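PDB 6K8H: aminotransferase class-III from Sphaerobacter thermophilus DSM 20745, which belongs to the class-III aminotransferases, a family of the PLP-dependent aminotransferase clan, and is also named an omega-transaminase. Local coordinates for residues E63-G77 with G410-P424. Numbering follows the deposited sequence.
Sequences ERLDFVNNYTALIHG and GIFITPALFGCLSTP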
loop_
_atom_site.group_PDB
_atom_site.type_symbol
_atom_site.label_atom_id
_atom_site.label_comp_id
_atom_site.label_asym_id
_atom_site.label_seq_id
_atom_site.Cartn_x
_atom_site.Cartn_y
_atom_site.Cartn_z
ATOM N N GLU B 63 -16.726 -22.784 -13.617
ATOM C CA GLU B 63 -15.335 -23.021 -13.258
ATOM C C GLU B 63 -14.422 -22.800 -14.452
ATOM O O GLU B 63 -14.732 -23.214 -15.573
ATOM C CB GLU B 63 -15.149 -24.438 -12.719
ATOM C CG GLU B 63 -16.247 -24.866 -11.783
ATOM C CD GLU B 63 -15.887 -26.102 -10.981
ATOM O OE1 GLU B 63 -15.003 -26.872 -11.429
ATOM O OE2 GLU B 63 -16.484 -26.294 -9.899
ATOM N N ARG B 64 -13.284 -22.157 -14.212
ATOM C CA ARG B 64 -12.318 -21.932 -15.276
ATOM C C ARG B 64 -10.918 -22.219 -14.747
ATOM O O ARG B 64 -10.638 -22.030 -13.562
ATOM C CB ARG B 64 -12.395 -20.493 -15.817
ATOM C CG ARG B 64 -13.788 -20.036 -16.279
ATOM C CD ARG B 64 -13.816 -18.526 -16.595
ATOM N NE ARG B 64 -15.105 -18.109 -17.170
ATOM C CZ ARG B 64 -16.154 -17.678 -16.467
ATOM N NH1 ARG B 64 -16.088 -17.590 -15.141
ATOM N NH2 ARG B 64 -17.277 -17.313 -17.091
ATOM N N LEU B 65 -10.035 -22.672 -15.631
ATOM C CA LEU B 65 -8.622 -22.747 -15.272
ATOM C C LEU B 65 -8.055 -21.334 -15.196
ATOM O O LEU B 65 -8.220 -20.540 -16.129
ATOM C CB LEU B 65 -7.852 -23.575 -16.299
ATOM C CG LEU B 65 -8.077 -25.089 -16.256
ATOM C CD1 LEU B 65 -7.381 -25.741 -17.431
ATOM C CD2 LEU B 65 -7.566 -25.663 -14.935
ATOM N N ASP B 66 -7.394 -21.012 -14.082
ATOM C CA ASP B 66 -6.977 -19.637 -13.793
ATOM C C ASP B 66 -5.560 -19.423 -14.318
ATOM O O ASP B 66 -4.596 -19.946 -13.747
ATOM C CB ASP B 66 -7.047 -19.352 -12.293
ATOM C CG ASP B 66 -6.902 -17.870 -11.962
ATOM O OD1 ASP B 66 -6.364 -17.110 -12.792
ATOM O OD2 ASP B 66 -7.329 -17.450 -10.858
ATOM N N PHE B 67 -5.441 -18.683 -15.424
ATOM C CA PHE B 67 -4.156 -18.251 -15.958
ATOM C C PHE B 67 -3.887 -16.771 -15.693
ATOM O O PHE B 67 -3.043 -16.168 -16.365
ATOM C CB PHE B 67 -4.067 -18.538 -17.451
ATOM C CG PHE B 67 -3.963 -19.995 -17.773
ATOM C CD1 PHE B 67 -5.093 -20.794 -17.786
ATOM C CD2 PHE B 67 -2.737 -20.567 -18.059
ATOM C CE1 PHE B 67 -5.003 -22.157 -18.097
ATOM C CE2 PHE B 67 -2.630 -21.917 -18.362
ATOM C CZ PHE B 67 -3.762 -22.711 -18.376
ATOM N N VAL B 68 -4.594 -16.169 -14.743
ATOM C CA VAL B 68 -4.337 -14.797 -14.316
ATOM C C VAL B 68 -3.704 -14.767 -12.935
ATOM O O VAL B 68 -2.709 -14.078 -12.720
ATOM C CB VAL B 68 -5.625 -13.946 -14.348
ATOM C CG1 VAL B 68 -5.313 -12.484 -14.010
ATOM C CG2 VAL B 68 -6.320 -14.070 -15.693
ATOM N N ASN B 69 -4.281 -15.509 -11.984
ATOM C CA ASN B 69 -3.717 -15.681 -10.645
ATOM C C ASN B 69 -3.414 -14.337 -9.988
ATOM O O ASN B 69 -2.298 -14.072 -9.529
ATOM C CB ASN B 69 -2.477 -16.565 -10.702
ATOM C CG ASN B 69 -2.774 -17.905 -11.321
ATOM O OD1 ASN B 69 -2.369 -18.189 -12.458
ATOM N ND2 ASN B 69 -3.502 -18.740 -10.588
ATOM N N ASN B 70 -4.438 -13.487 -9.956
ATOM C CA ASN B 70 -4.338 -12.134 -9.414
ATOM C C ASN B 70 -3.140 -11.401 -10.015
ATOM O O ASN B 70 -2.297 -10.833 -9.315
ATOM C CB ASN B 70 -4.273 -12.143 -7.889
ATOM C CG ASN B 70 -4.819 -10.864 -7.299
ATOM O OD1 ASN B 70 -5.683 -10.239 -7.903
ATOM N ND2 ASN B 70 -4.312 -10.459 -6.137
ATOM N N TYR B 71 -3.069 -11.441 -11.346
ATOM C CA TYR B 71 -2.021 -10.784 -12.119
ATOM C C TYR B 71 -0.630 -11.231 -11.668
ATOM O O TYR B 71 0.260 -10.422 -11.413
ATOM C CB TYR B 71 -2.201 -9.263 -12.085
ATOM C CG TYR B 71 -3.322 -8.891 -13.046
ATOM C CD1 TYR B 71 -4.653 -8.926 -12.645
ATOM C CD2 TYR B 71 -3.049 -8.614 -14.377
ATOM C CE1 TYR B 71 -5.684 -8.640 -13.543
ATOM C CE2 TYR B 71 -4.062 -8.315 -15.276
ATOM C CZ TYR B 71 -5.377 -8.337 -14.860
ATOM O OH TYR B 71 -6.379 -8.048 -15.765
ATOM N N THR B 72 -0.454 -12.555 -11.609
ATOM C CA THR B 72 0.779 -13.323 -11.360
ATOM C C THR B 72 1.167 -13.389 -9.885
ATOM O O THR B 72 2.231 -13.961 -9.583
ATOM C CB THR B 72 2.011 -12.831 -12.157
ATOM O OG1 THR B 72 2.544 -11.627 -11.586
ATOM C CG2 THR B 72 1.675 -12.599 -13.627
ATOM N N ALA B 73 0.367 -12.839 -8.962
ATOM C CA ALA B 73 0.747 -12.842 -7.549
ATOM C C ALA B 73 0.684 -14.239 -6.933
ATOM O O ALA B 73 1.498 -14.576 -6.068
ATOM C CB ALA B 73 -0.137 -11.877 -6.755
ATOM N N LEU B 74 -0.305 -15.040 -7.302
ATOM C CA LEU B 74 -0.528 -16.332 -6.650
ATOM C C LEU B 74 0.104 -17.428 -7.501
ATOM O O LEU B 74 -0.564 -18.193 -8.198
ATOM C CB LEU B 74 -2.020 -16.559 -6.405
ATOM C CG LEU B 74 -2.496 -15.965 -5.072
ATOM C CD1 LEU B 74 -2.418 -14.424 -5.078
ATOM C CD2 LEU B 74 -3.899 -16.438 -4.766
ATOM N N ILE B 75 1.429 -17.518 -7.403
ATOM C CA ILE B 75 2.160 -18.496 -8.199
ATOM C C ILE B 75 1.809 -19.920 -7.788
ATOM O O ILE B 75 2.019 -20.851 -8.569
ATOM C CB ILE B 75 3.672 -18.208 -8.110
ATOM C CG1 ILE B 75 4.460 -19.083 -9.109
ATOM C CG2 ILE B 75 4.161 -18.345 -6.672
ATOM C CD1 ILE B 75 5.729 -18.422 -9.618
ATOM N N HIS B 76 1.296 -20.131 -6.573
ATOM C CA HIS B 76 0.876 -21.464 -6.152
ATOM C C HIS B 76 -0.622 -21.690 -6.306
ATOM O O HIS B 76 -1.145 -22.680 -5.785
ATOM C CB HIS B 76 1.310 -21.741 -4.712
ATOM C CG HIS B 76 2.794 -21.733 -4.537
ATOM N ND1 HIS B 76 3.629 -22.574 -5.240
ATOM C CD2 HIS B 76 3.596 -20.962 -3.770
ATOM C CE1 HIS B 76 4.883 -22.334 -4.899
ATOM N NE2 HIS B 76 4.890 -21.352 -4.014
ATOM N N GLY B 77 -1.324 -20.804 -6.997
ATOM C CA GLY B 77 -2.741 -21.012 -7.237
ATOM C C GLY B 77 -3.576 -20.726 -6.005
ATOM O O GLY B 77 -3.136 -20.070 -5.071
ATOM N N GLY B 410 -13.900 -22.344 -20.273
ATOM C CA GLY B 410 -13.179 -22.799 -19.106
ATOM C C GLY B 410 -11.784 -22.241 -18.947
ATOM O O GLY B 410 -10.987 -22.823 -18.207
ATOM N N ILE B 411 -11.460 -21.130 -19.606
ATOM C CA ILE B 411 -10.143 -20.503 -19.496
ATOM C C ILE B 411 -10.305 -19.045 -19.068
ATOM O O ILE B 411 -11.009 -18.267 -19.722
ATOM C CB ILE B 411 -9.353 -20.581 -20.816
ATOM C CG1 ILE B 411 -9.175 -22.035 -21.279
ATOM C CG2 ILE B 411 -7.992 -19.904 -20.647
ATOM C CD1 ILE B 411 -8.197 -22.842 -20.443
ATOM N N PHE B 412 -9.634 -18.675 -17.987
ATOM C CA PHE B 412 -9.610 -17.309 -17.481
ATOM C C PHE B 412 -8.217 -16.753 -17.749
ATOM O O PHE B 412 -7.241 -17.205 -17.142
ATOM C CB PHE B 412 -9.956 -17.290 -15.989
ATOM C CG PHE B 412 -9.889 -15.928 -15.344
ATOM C CD1 PHE B 412 -10.457 -14.814 -15.945
ATOM C CD2 PHE B 412 -9.284 -15.779 -14.106
ATOM C CE1 PHE B 412 -10.389 -13.560 -15.330
ATOM C CE2 PHE B 412 -9.204 -14.545 -13.480
ATOM C CZ PHE B 412 -9.768 -13.427 -14.096
ATOM N N ILE B 413 -8.122 -15.788 -18.666
ATOM C CA ILE B 413 -6.864 -15.136 -19.010
ATOM C C ILE B 413 -7.141 -13.637 -19.081
ATOM O O ILE B 413 -8.294 -13.209 -19.128
ATOM C CB ILE B 413 -6.255 -15.668 -20.336
ATOM C CG1 ILE B 413 -4.764 -15.304 -20.444
ATOM C CG2 ILE B 413 -7.075 -15.189 -21.537
ATOM C CD1 ILE B 413 -3.987 -16.164 -21.426
ATOM N N THR B 414 -6.076 -12.828 -19.037
ATOM C CA THR B 414 -6.281 -11.389 -19.126
ATOM C C THR B 414 -6.821 -11.001 -20.501
ATOM O O THR B 414 -6.616 -11.716 -21.489
ATOM C CB THR B 414 -4.991 -10.611 -18.862
ATOM O OG1 THR B 414 -4.041 -10.863 -19.906
ATOM C CG2 THR B 414 -4.403 -10.971 -17.500
ATOM N N PRO B 415 -7.490 -9.853 -20.595
ATOM C CA PRO B 415 -7.966 -9.394 -21.911
ATOM C C PRO B 415 -6.866 -9.262 -22.951
ATOM O O PRO B 415 -7.144 -9.420 -24.143
ATOM C CB PRO B 415 -8.603 -8.039 -21.594
ATOM C CG PRO B 415 -9.051 -8.172 -20.164
ATOM C CD PRO B 415 -8.012 -9.025 -19.487
ATOM N N ALA B 416 -5.619 -8.997 -22.548
ATOM C CA ALA B 416 -4.554 -8.879 -23.533
ATOM C C ALA B 416 -4.044 -10.235 -24.006
ATOM O O ALA B 416 -3.256 -10.280 -24.956
ATOM C CB ALA B 416 -3.384 -8.057 -22.958
ATOM N N LEU B 417 -4.525 -11.332 -23.406
ATOM C CA LEU B 417 -3.978 -12.677 -23.594
ATOM C C LEU B 417 -2.564 -12.773 -23.020
ATOM O O LEU B 417 -1.726 -13.543 -23.502
ATOM C CB LEU B 417 -4.027 -13.134 -25.065
ATOM C CG LEU B 417 -5.380 -12.965 -25.767
ATOM C CD1 LEU B 417 -5.359 -13.542 -27.170
ATOM C CD2 LEU B 417 -6.540 -13.568 -24.963
ATOM N N PHE B 418 -2.383 -12.052 -21.916
ATOM C CA PHE B 418 -1.175 -12.178 -21.075
ATOM C C PHE B 418 -1.577 -13.189 -19.998
ATOM O O PHE B 418 -2.646 -13.035 -19.416
ATOM C CB PHE B 418 -0.807 -10.852 -20.416
ATOM C CG PHE B 418 0.158 -11.012 -19.270
ATOM C CD1 PHE B 418 1.464 -11.404 -19.499
ATOM C CD2 PHE B 418 -0.247 -10.792 -17.963
ATOM C CE1 PHE B 418 2.353 -11.549 -18.447
ATOM C CE2 PHE B 418 0.644 -10.943 -16.913
ATOM C CZ PHE B 418 1.940 -11.323 -17.157
ATOM N N GLY B 419 -0.747 -14.197 -19.761
ATOM C CA GLY B 419 -1.100 -15.212 -18.792
ATOM C C GLY B 419 0.107 -15.749 -18.051
ATOM O O GLY B 419 1.264 -15.489 -18.402
ATOM N N CYS B 420 -0.187 -16.487 -16.985
ATOM C CA CYS B 420 0.844 -17.048 -16.121
ATOM C C CYS B 420 0.419 -18.436 -15.656
ATOM O O CYS B 420 -0.766 -18.727 -15.469
ATOM C CB CYS B 420 1.167 -16.135 -14.930
ATOM S SG CYS B 420 -0.231 -15.835 -13.821
ATOM N N LEU B 421 1.406 -19.297 -15.469
ATOM C CA LEU B 421 1.145 -20.599 -14.872
ATOM C C LEU B 421 1.200 -20.551 -13.341
ATOM O O LEU B 421 1.776 -19.648 -12.734
ATOM C CB LEU B 421 2.149 -21.632 -15.383
ATOM C CG LEU B 421 2.460 -21.661 -16.871
ATOM C CD1 LEU B 421 3.581 -22.663 -17.147
ATOM C CD2 LEU B 421 1.210 -22.041 -17.644
ATOM N N SER B 422 0.580 -21.552 -12.724
ATOM C CA SER B 422 0.676 -21.784 -11.292
ATOM C C SER B 422 1.192 -23.201 -11.033
ATOM O O SER B 422 1.055 -24.101 -11.873
ATOM C CB SER B 422 -0.681 -21.558 -10.618
ATOM O OG SER B 422 -1.641 -22.499 -11.082
ATOM N N THR B 423 1.796 -23.388 -9.857
ATOM C CA THR B 423 2.407 -24.675 -9.540
ATOM C C THR B 423 1.427 -25.853 -9.481
ATOM O O THR B 423 1.884 -26.988 -9.698
ATOM C CB THR B 423 3.183 -24.595 -8.213
ATOM O OG1 THR B 423 2.309 -24.178 -7.163
ATOM C CG2 THR B 423 4.375 -23.638 -8.320
ATOM N N PRO B 424 0.122 -25.695 -9.207
ATOM C CA PRO B 424 -0.776 -26.855 -9.340
ATOM C C PRO B 424 -0.915 -27.351 -10.767
ATOM O O PRO B 424 -1.497 -28.425 -10.974
ATOM C CB PRO B 424 -2.118 -26.335 -8.797
ATOM C CG PRO B 424 -1.751 -25.229 -7.899
ATOM C CD PRO B 424 -0.579 -24.566 -8.557
HETATM O O HOH W 1 -3.958 -21.360 -11.262
HETATM O O HOH W 2 0.588 -17.959 -11.050
#
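V68 and F412 make the central apolar contact: V68 CG2 stands 3.7 Å from the ring centroid and 12° off its normal, a CH-pi contact over the face. F412 CG lies anti to the backbone N (chi1 177°), which lays one ring face against V68 CG2 and turns the ring edge to D66 CG. T414 CG2 continues the patch, 3.5 Å from Y71 CE2. T72 CG2 packs against both F418 CZ and C420 SG, while the F67 ring takes L421 CD2 at its edge, 3.9 Å from CE2. T423 OG1 sits in the imidazole plane at the ring edge, hydrogen-bonded to H76 ND1 (2.8 Å).

Backbone bonds fix the paired strands and 418-420: F412 N reaches L65 O (3.0 Å, 167° at the hydrogen), F67 N returns to F412 O, and F67 O accepts C420 N at 2.9 Å. Beside H76, T423 N bonds I75 O (2.9 Å). D66 OD1 accepts from V68 N and N69 N, an Asx turn and wider Asx motif; D66 OD2 bonds H78. M99 of the second subunit packs on F412.

Thus 411-412 pairs in parallel with 63-66 as the outermost strand, within this chain, of a four-stranded mixed sheet, with the side chain of Y71 about 6 Å from the bound (5-hydroxy-4,6-dimethylpyridin-3-yl)methyl dihydrogen phosphate.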